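Local coordinates for uncharacterized protein (Kutzneria albida DSM 43870, PDB 5M6Q) that probably cross-links proteins as a microbial transglutaminase, joining glutamine side chains to primary amines with release of ammonia, at residues A[47-52]-A[59-64]; A[74-79]-A[217-222]; A[160-165]-A[171-176]. All coordinates share one frame; numbering follows the deposited sequence.

From the N terminus, helix 47-53 comes first, and contact 1 closes a short loop of six residues by bringing segment 59-64 back against it. Helix 70-84 then opens contact 2, which closes only when segment 217-222 on strand 214-223 arrives, with 137 residues between the two segments. Contact 3 falls within that long excursion and shuts a five-residue loop that leads into segment 171-176 and on into strand 174-179; none of the three cross. Contact 1 packs against both others, Pro-62 on Thr-218 and Ala-220, Pro-61 on Tyr-175. Contacts 2 and 3 reach the same antiparallel sheet without touching, their nearest atoms about 7 Å apart, on opposite sides of the chain's centre.

Contact 1: residues A[47-52]-A[59-64]; sequences GVTVVN and SNPPLN
Val-50 and Thr-49, neighbours on the helix that starts two residues after the modified Cys-45, each put one methyl against the ring of Pro-61. Val-50 CG2 lies 3.6 Å from Pro-61 CD, and the two side chains run at about a right angle. Val-50 CG2, anti to the carbonyl carbon of its own residue, also sits 3.6 Å from Ser-59 O, a van der Waals approach to a carbonyl. Thr-49 holds CG2 anti to its backbone N, which turns the methyl toward the proline and brings Thr-49 CG2 3.7 Å from Pro-61 CG. CB and CG of the ring thus meet the threonine, while CG and CD meet the valine. Pro-61 and Pro-62 both have extended, polyproline-like backbone angles, and the segment passes the helix without a hydrogen bond across the contact. Further out, Ser-59 O and Asn-60 OD1 are two acceptors only 3.2 Å apart; Arg-43 bonds the first through NH1 and the second through NH2, and its charge probably offsets their mutual repulsion. Tyr-175 of strand 174-179 and Phe-127 of strand 122-131 touch both Thr-49 and Pro-61, so the contact lies against the central sheet. With 156 Å² buried in all, mostly on Val-50 and Pro-61, the interface rests on shape and hydrophobic packing; directional bonds come from outside the two segments, from Arg-43 at Ser-59 and Asn-60 and from Ser-66 at Leu-63, and are likely to steady the course of the loop.

Contact 2: residues A[74-79]-A[217-222]; sequences EAVQAA and FTVAFA
Val-219 carries CG1 anti to its backbone N (chi1 -176°) and CG2 anti to its carbonyl carbon, which spreads its two methyls toward different residues of helix 70-84. CG2 goes to Val-76, whose own CG1 is anti to its backbone N (chi1 166°), and the methyls meet at 4.0 Å from Val-76 CG1 to Val-219 CG2. CG1 of Val-219 instead reaches the helix backbone, 4.1 Å from Gln-77 CA. The touches are loose and wholly apolar, with 119 Å² buried and no hydrogen bond across. This is a helix laid on one face of the antiparallel sheet at the core of the fold; strand 214-223 runs there between strands 122-131 and 66-67, and Val-219 is further flanked by Leu-80 of the same helix and by Phe-67. The extended chain of Gln-77 carries NE2 to Ala-124 O of strand 122-131 and to Gln-180 OE1, just past strand 174-179, and NE2 donates a hydrogen bond to each. Gln-77 CB, 4.4 Å from Val-219 CG1, is the part of the side chain nearest the strand segment.

Contact 3: residues A[160-165]-A[171-176]; sequences STYRYR and VNFDYG
Tyr-164 meets Phe-173 and Tyr-175 along one flank of its ring. Its CB flanks segment 171-176 rather than facing it, and CG is anti to the carbonyl carbon (chi1 -61°), which swings the ring back toward the strand. Tyr-164 CD1 then lies 3.9 Å from Phe-173 CE2, the two side chains set obliquely; Tyr-164 CE1 comes 3.5 Å from Tyr-175 OH, which sits at the ring edge near its plane. At the tip, Tyr-164 OH bonds water 2 at 2.6 Å, and Tyr-175 OH holds the same water. Tyr-162 CE2 lies over one face of the Tyr-164 ring, offset toward the rim. Tyr-162 OH donates to water 1 at 3.1 Å; that water in turn donates to Arg-165 O and, at 2.6 Å, to Asn-172 O. Lys-129 NZ bonds both Tyr-162 OH and Tyr-175 OH from strand 122-131. Asn-172 OD1 stands over the centre of the Phe-173 ring, with Tyr-175 CE1 over the opposite face. The result is a water-bridged aromatic cluster binding loop 160-165 to segment 171-176, which leads into strand 174-179 of the antiparallel sheet, near a bound buffer molecule, probably from the crystallisation liquor.

Contact 1: residues A[47-52]-A[59-64]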
loop_
_atom_site.group_PDB
_atom_site.type_symbol
_atom_site.label_atom_id
_atom_site.label_comp_id
_atom_site.label_asym_id
_atom_site.label_seq_id
_atom_site.Cartn_x
_atom_site.Cartn_y
_atom_site.Cartn_z
ATOM N N GLY A 47 0.499 9.922 -1.919
ATOM C CA GLY A 47 -0.810 10.491 -1.672
ATOM C C GLY A 47 -2.002 9.705 -2.184
ATOM O O GLY A 47 -3.067 9.713 -1.561
ATOM N N VAL A 48 -1.834 9.036 -3.321
ATOM C CA VAL A 48 -2.897 8.209 -3.879
ATOM C C VAL A 48 -3.253 7.131 -2.860
ATOM O O VAL A 48 -4.424 6.898 -2.577
ATOM C CB VAL A 48 -2.496 7.597 -5.245
ATOM C CG1 VAL A 48 -3.598 6.667 -5.789
ATOM C CG2 VAL A 48 -2.180 8.691 -6.240
ATOM N N THR A 49 -2.239 6.524 -2.261
ATOM C CA THR A 49 -2.463 5.448 -1.298
ATOM C C THR A 49 -2.983 5.984 0.043
ATOM O O THR A 49 -3.919 5.427 0.601
ATOM C CB THR A 49 -1.168 4.624 -1.080
ATOM O OG1 THR A 49 -0.922 3.819 -2.244
ATOM C CG2 THR A 49 -1.288 3.717 0.120
ATOM N N VAL A 50 -2.402 7.077 0.537
ATOM C CA VAL A 50 -2.848 7.672 1.794
ATOM C C VAL A 50 -4.309 8.063 1.702
ATOM O O VAL A 50 -5.096 7.803 2.612
ATOM C CB VAL A 50 -1.997 8.893 2.167
ATOM C CG1 VAL A 50 -2.685 9.715 3.273
ATOM C CG2 VAL A 50 -0.606 8.454 2.570
ATOM N N VAL A 51 -4.688 8.672 0.588
ATOM C CA VAL A 51 -6.079 9.061 0.442
ATOM C C VAL A 51 -6.985 7.825 0.436
ATOM O O VAL A 51 -8.047 7.821 1.053
ATOM C CB VAL A 51 -6.275 9.910 -0.802
ATOM C CG1 VAL A 51 -7.766 10.064 -1.121
ATOM C CG2 VAL A 51 -5.629 11.284 -0.572
ATOM N N ASN A 52 -6.556 6.756 -0.212
ATOM C CA ASN A 52 -7.404 5.571 -0.274
ATOM C C ASN A 52 -7.512 4.794 1.048
ATOM O O ASN A 52 -8.489 4.096 1.264
ATOM C CB ASN A 52 -6.926 4.642 -1.389
ATOM C CG ASN A 52 -7.305 5.154 -2.770
ATOM O OD1 ASN A 52 -8.191 5.995 -2.911
ATOM N ND2 ASN A 52 -6.628 4.655 -3.793
ATOM N N SER A 59 -0.083 9.734 8.154
ATOM C CA SER A 59 0.458 10.681 7.198
ATOM C C SER A 59 1.224 9.893 6.130
ATOM O O SER A 59 1.265 10.294 4.977
ATOM C CB SER A 59 1.344 11.721 7.885
ATOM O OG SER A 59 2.411 11.097 8.564
ATOM N N ASN A 60 1.799 8.758 6.523
ATOM C CA ASN A 60 2.413 7.835 5.577
ATOM C C ASN A 60 1.724 6.477 5.631
ATOM O O ASN A 60 1.185 6.087 6.658
ATOM C CB ASN A 60 3.905 7.673 5.860
ATOM C CG ASN A 60 4.641 8.994 5.840
ATOM O OD1 ASN A 60 4.383 9.842 4.990
ATOM N ND2 ASN A 60 5.553 9.184 6.790
ATOM N N PRO A 61 1.720 5.755 4.506
ATOM C CA PRO A 61 1.134 4.412 4.535
ATOM C C PRO A 61 1.973 3.490 5.423
ATOM O O PRO A 61 3.189 3.443 5.278
ATOM C CB PRO A 61 1.172 3.974 3.061
ATOM C CG PRO A 61 1.307 5.242 2.281
ATOM C CD PRO A 61 2.132 6.152 3.150
ATOM N N PRO A 62 1.332 2.763 6.335
ATOM C CA PRO A 62 2.091 1.951 7.294
ATOM C C PRO A 62 2.719 0.728 6.643
ATOM O O PRO A 62 2.078 0.085 5.812
ATOM C CB PRO A 62 1.033 1.540 8.317
ATOM C CG PRO A 62 -0.233 1.467 7.510
ATOM C CD PRO A 62 -0.117 2.503 6.405
ATOM N N LEU A 63 3.951 0.398 7.029
ATOM C CA LEU A 63 4.704 -0.648 6.346
ATOM C C LEU A 63 4.833 -1.906 7.195
ATOM O O LEU A 63 5.591 -2.809 6.853
ATOM C CB LEU A 63 6.089 -0.126 5.959
ATOM C CG LEU A 63 6.025 1.114 5.059
ATOM C CD1 LEU A 63 7.425 1.620 4.692
ATOM C CD2 LEU A 63 5.235 0.823 3.782
ATOM N N ASN A 64 4.059 -1.948 8.281
ATOM C CA ASN A 64 4.095 -3.019 9.286
ATOM C C ASN A 64 4.002 -4.425 8.713
ATOM O O ASN A 64 4.650 -5.351 9.192
ATOM C CB ASN A 64 2.928 -2.861 10.283
ATOM C CG ASN A 64 2.856 -1.487 10.893
ATOM O OD1 ASN A 64 1.799 -0.850 10.889
ATOM N ND2 ASN A 64 3.971 -1.025 11.447
#

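Contact 2: residues A[74-79]-A[217-222]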
loop_
_atom_site.group_PDB
_atom_site.type_symbol
_atom_site.label_atom_id
_atom_site.label_comp_id
_atom_site.label_asym_id
_atom_site.label_seq_id
_atom_site.Cartn_x
_atom_site.Cartn_y
_atom_site.Cartn_z
ATOM N N GLU A 74 -2.171 -11.102 -0.379
ATOM C CA GLU A 74 -3.573 -11.429 -0.586
ATOM C C GLU A 74 -4.085 -12.414 0.467
ATOM O O GLU A 74 -5.240 -12.320 0.900
ATOM C CB GLU A 74 -3.777 -11.966 -2.004
ATOM C CG GLU A 74 -3.677 -10.836 -3.019
ATOM C CD GLU A 74 -3.613 -11.321 -4.446
ATOM O OE1 GLU A 74 -2.815 -12.243 -4.725
ATOM O OE2 GLU A 74 -4.363 -10.768 -5.278
ATOM N N ALA A 75 -3.236 -13.342 0.895
ATOM C CA ALA A 75 -3.654 -14.305 1.916
ATOM C C ALA A 75 -3.816 -13.605 3.266
ATOM O O ALA A 75 -4.707 -13.915 4.049
ATOM C CB ALA A 75 -2.652 -15.450 2.029
ATOM N N VAL A 76 -2.944 -12.649 3.525
ATOM C CA VAL A 76 -2.963 -11.933 4.786
ATOM C C VAL A 76 -4.170 -10.995 4.805
ATOM O O VAL A 76 -4.864 -10.871 5.811
ATOM C CB VAL A 76 -1.627 -11.199 5.001
ATOM C CG1 VAL A 76 -1.745 -10.166 6.126
ATOM C CG2 VAL A 76 -0.527 -12.249 5.325
ATOM N N GLN A 77 -4.455 -10.382 3.663
ATOM C CA GLN A 77 -5.655 -9.564 3.508
ATOM C C GLN A 77 -6.908 -10.373 3.814
ATOM O O GLN A 77 -7.760 -9.938 4.590
ATOM C CB GLN A 77 -5.740 -8.989 2.084
ATOM C CG GLN A 77 -6.958 -8.101 1.849
ATOM C CD GLN A 77 -7.153 -7.750 0.383
ATOM O OE1 GLN A 77 -6.868 -8.560 -0.510
ATOM N NE2 GLN A 77 -7.629 -6.533 0.125
ATOM N N ALA A 78 -7.027 -11.552 3.215
ATOM C CA ALA A 78 -8.230 -12.359 3.444
ATOM C C ALA A 78 -8.329 -12.778 4.911
ATOM O O ALA A 78 -9.408 -12.760 5.491
ATOM C CB ALA A 78 -8.252 -13.574 2.542
ATOM N N ALA A 79 -7.205 -13.133 5.515
ATOM C CA ALA A 79 -7.217 -13.562 6.905
ATOM C C ALA A 79 -7.683 -12.416 7.820
ATOM O O ALA A 79 -8.527 -12.611 8.697
ATOM C CB ALA A 79 -5.841 -14.066 7.315
ATOM N N PHE A 217 4.713 -5.963 -1.090
ATOM C CA PHE A 217 3.279 -5.871 -1.145
ATOM C C PHE A 217 2.795 -5.819 0.291
ATOM O O PHE A 217 3.087 -6.708 1.093
ATOM C CB PHE A 217 2.692 -7.055 -1.911
ATOM C CG PHE A 217 3.130 -7.100 -3.340
ATOM C CD1 PHE A 217 2.387 -6.460 -4.320
ATOM C CD2 PHE A 217 4.311 -7.719 -3.693
ATOM C CE1 PHE A 217 2.800 -6.480 -5.627
ATOM C CE2 PHE A 217 4.728 -7.740 -5.001
ATOM C CZ PHE A 217 3.977 -7.120 -5.964
ATOM N N THR A 218 2.045 -4.774 0.593
ATOM C CA THR A 218 1.798 -4.374 1.965
ATOM C C THR A 218 0.323 -4.378 2.246
ATOM O O THR A 218 -0.483 -3.944 1.426
ATOM C CB THR A 218 2.391 -2.973 2.241
ATOM O OG1 THR A 218 3.798 -3.014 1.988
ATOM C CG2 THR A 218 2.137 -2.529 3.687
ATOM N N VAL A 219 -0.026 -4.902 3.407
ATOM C CA VAL A 219 -1.406 -4.961 3.837
ATOM C C VAL A 219 -1.592 -3.942 4.930
ATOM O O VAL A 219 -0.786 -3.875 5.859
ATOM C CB VAL A 219 -1.772 -6.373 4.328
ATOM C CG1 VAL A 219 -3.250 -6.433 4.688
ATOM C CG2 VAL A 219 -1.417 -7.407 3.287
ATOM N N ALA A 220 -2.646 -3.148 4.828
ATOM C CA ALA A 220 -2.948 -2.149 5.844
ATOM C C ALA A 220 -4.451 -2.006 5.961
ATOM O O ALA A 220 -5.193 -2.308 5.018
ATOM C CB ALA A 220 -2.306 -0.796 5.496
ATOM N N PHE A 221 -4.911 -1.546 7.116
ATOM C CA PHE A 221 -6.327 -1.318 7.298
ATOM C C PHE A 221 -6.735 0.005 6.706
ATOM O O PHE A 221 -6.110 1.034 6.934
ATOM C CB PHE A 221 -6.709 -1.403 8.780
ATOM C CG PHE A 221 -6.824 -2.816 9.263
ATOM C CD1 PHE A 221 -7.823 -3.634 8.771
ATOM C CD2 PHE A 221 -5.909 -3.343 10.160
ATOM C CE1 PHE A 221 -7.935 -4.935 9.185
ATOM C CE2 PHE A 221 -6.018 -4.651 10.587
ATOM C CZ PHE A 221 -7.030 -5.453 10.092
ATOM N N ALA A 222 -7.768 -0.049 5.888
ATOM C CA ALA A 222 -8.389 1.154 5.370
ATOM C C ALA A 222 -9.713 1.338 6.101
ATOM O O ALA A 222 -10.308 0.377 6.583
ATOM C CB ALA A 222 -8.603 1.061 3.857
#

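Contact 3: residues A[160-165]-A[171-176]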
loop_
_atom_site.group_PDB
_atom_site.type_symbol
_atom_site.label_atom_id
_atom_site.label_comp_id
_atom_site.label_asym_id
_atom_site.label_seq_id
_atom_site.Cartn_x
_atom_site.Cartn_y
_atom_site.Cartn_z
ATOM N N SER A 160 11.630 -2.317 9.326
ATOM C CA SER A 160 11.916 -1.406 10.436
ATOM C C SER A 160 13.150 -0.530 10.197
ATOM O O SER A 160 13.239 0.555 10.751
ATOM C CB SER A 160 12.079 -2.186 11.737
ATOM O OG SER A 160 13.159 -3.077 11.650
ATOM N N THR A 161 14.087 -0.983 9.366
ATOM C CA THR A 161 15.283 -0.187 9.067
ATOM C C THR A 161 15.059 0.857 7.985
ATOM O O THR A 161 15.965 1.645 7.689
ATOM C CB THR A 161 16.463 -1.051 8.586
ATOM O OG1 THR A 161 16.053 -1.818 7.448
ATOM C CG2 THR A 161 16.968 -1.964 9.691
ATOM N N TYR A 162 13.870 0.861 7.382
ATOM C CA TYR A 162 13.628 1.711 6.227
ATOM C C TYR A 162 13.553 3.197 6.600
ATOM O O TYR A 162 12.855 3.572 7.534
ATOM C CB TYR A 162 12.350 1.268 5.511
ATOM C CG TYR A 162 12.095 2.078 4.282
ATOM C CD1 TYR A 162 12.903 1.933 3.153
ATOM C CD2 TYR A 162 11.077 3.014 4.250
ATOM C CE1 TYR A 162 12.698 2.698 2.027
ATOM C CE2 TYR A 162 10.853 3.768 3.133
ATOM C CZ TYR A 162 11.664 3.603 2.018
ATOM O OH TYR A 162 11.439 4.359 0.902
ATOM N N ARG A 163 14.273 4.037 5.862
ATOM C CA ARG A 163 14.393 5.470 6.190
ATOM C C ARG A 163 13.964 6.413 5.061
ATOM O O ARG A 163 14.294 7.596 5.093
ATOM C CB ARG A 163 15.842 5.813 6.553
ATOM C CG ARG A 163 16.518 4.864 7.507
ATOM C CD ARG A 163 17.988 5.248 7.703
ATOM N NE ARG A 163 18.163 6.690 7.890
ATOM C CZ ARG A 163 18.922 7.472 7.122
ATOM N NH1 ARG A 163 19.610 6.955 6.103
ATOM N NH2 ARG A 163 19.000 8.776 7.381
ATOM N N TYR A 164 13.274 5.889 4.052
ATOM C CA TYR A 164 12.848 6.687 2.896
ATOM C C TYR A 164 14.001 7.344 2.132
ATOM O O TYR A 164 13.813 8.384 1.495
ATOM C CB TYR A 164 11.856 7.770 3.324
ATOM C CG TYR A 164 10.592 7.216 3.931
ATOM C CD1 TYR A 164 9.501 6.886 3.138
ATOM C CD2 TYR A 164 10.493 7.019 5.299
ATOM C CE1 TYR A 164 8.351 6.370 3.690
ATOM C CE2 TYR A 164 9.350 6.510 5.865
ATOM C CZ TYR A 164 8.282 6.185 5.066
ATOM O OH TYR A 164 7.146 5.674 5.654
ATOM N N ARG A 165 15.177 6.729 2.175
ATOM C CA ARG A 165 16.325 7.233 1.437
ATOM C C ARG A 165 16.276 6.839 -0.036
ATOM O O ARG A 165 16.090 5.670 -0.353
ATOM C CB ARG A 165 17.633 6.714 2.037
ATOM C CG ARG A 165 18.862 7.304 1.333
ATOM C CD ARG A 165 20.206 6.757 1.847
ATOM N NE ARG A 165 21.305 7.372 1.110
ATOM C CZ ARG A 165 22.180 6.704 0.371
ATOM N NH1 ARG A 165 22.107 5.386 0.293
ATOM N NH2 ARG A 165 23.138 7.356 -0.283
ATOM N N VAL A 171 14.307 8.946 -7.670
ATOM C CA VAL A 171 13.152 9.189 -6.801
ATOM C C VAL A 171 13.194 8.202 -5.625
ATOM O O VAL A 171 13.620 7.060 -5.799
ATOM C CB VAL A 171 11.833 9.071 -7.596
ATOM C CG1 VAL A 171 10.629 9.368 -6.717
ATOM C CG2 VAL A 171 11.856 10.006 -8.800
ATOM N N ASN A 172 12.756 8.628 -4.441
ATOM C CA ASN A 172 12.843 7.771 -3.254
ATOM C C ASN A 172 11.990 6.497 -3.363
ATOM O O ASN A 172 12.453 5.402 -3.036
ATOM C CB ASN A 172 12.450 8.549 -1.987
ATOM C CG ASN A 172 11.217 9.429 -2.181
ATOM O OD1 ASN A 172 10.432 9.248 -3.116
ATOM N ND2 ASN A 172 11.045 10.393 -1.289
ATOM N N PHE A 173 10.759 6.627 -3.839
ATOM C CA PHE A 173 9.868 5.482 -3.824
ATOM C C PHE A 173 8.795 5.551 -4.901
ATOM O O PHE A 173 8.619 6.571 -5.554
ATOM C CB PHE A 173 9.210 5.357 -2.440
ATOM C CG PHE A 173 8.633 6.648 -1.920
ATOM C CD1 PHE A 173 7.598 7.289 -2.591
ATOM C CD2 PHE A 173 9.129 7.221 -0.761
ATOM C CE1 PHE A 173 7.060 8.478 -2.115
ATOM C CE2 PHE A 173 8.601 8.418 -0.279
ATOM C CZ PHE A 173 7.560 9.040 -0.960
ATOM N N ASP A 174 8.080 4.445 -5.075
ATOM C CA ASP A 174 6.778 4.489 -5.715
ATOM C C ASP A 174 5.816 3.731 -4.806
ATOM O O ASP A 174 6.216 2.792 -4.096
ATOM C CB ASP A 174 6.812 3.888 -7.130
ATOM C CG ASP A 174 5.699 4.445 -8.042
ATOM O OD1 ASP A 174 4.826 5.205 -7.565
ATOM O OD2 ASP A 174 5.697 4.131 -9.248
ATOM N N TYR A 175 4.572 4.182 -4.792
ATOM C CA TYR A 175 3.467 3.490 -4.130
ATOM C C TYR A 175 2.406 3.202 -5.146
ATOM O O TYR A 175 2.036 4.094 -5.903
ATOM C CB TYR A 175 2.851 4.347 -3.023
ATOM C CG TYR A 175 3.699 4.428 -1.792
ATOM C CD1 TYR A 175 4.768 5.314 -1.719
ATOM C CD2 TYR A 175 3.443 3.607 -0.707
ATOM C CE1 TYR A 175 5.565 5.380 -0.569
ATOM C CE2 TYR A 175 4.230 3.668 0.442
ATOM C CZ TYR A 175 5.283 4.557 0.503
ATOM O OH TYR A 175 6.057 4.606 1.641
ATOM N N GLY A 176 1.886 1.980 -5.136
ATOM C CA GLY A 176 0.800 1.614 -6.021
ATOM C C GLY A 176 -0.367 1.025 -5.253
ATOM O O GLY A 176 -0.237 0.005 -4.591
HETATM O O HOH W 1 13.745 4.174 -1.105
HETATM O O HOH W 2 5.257 4.836 4.084
#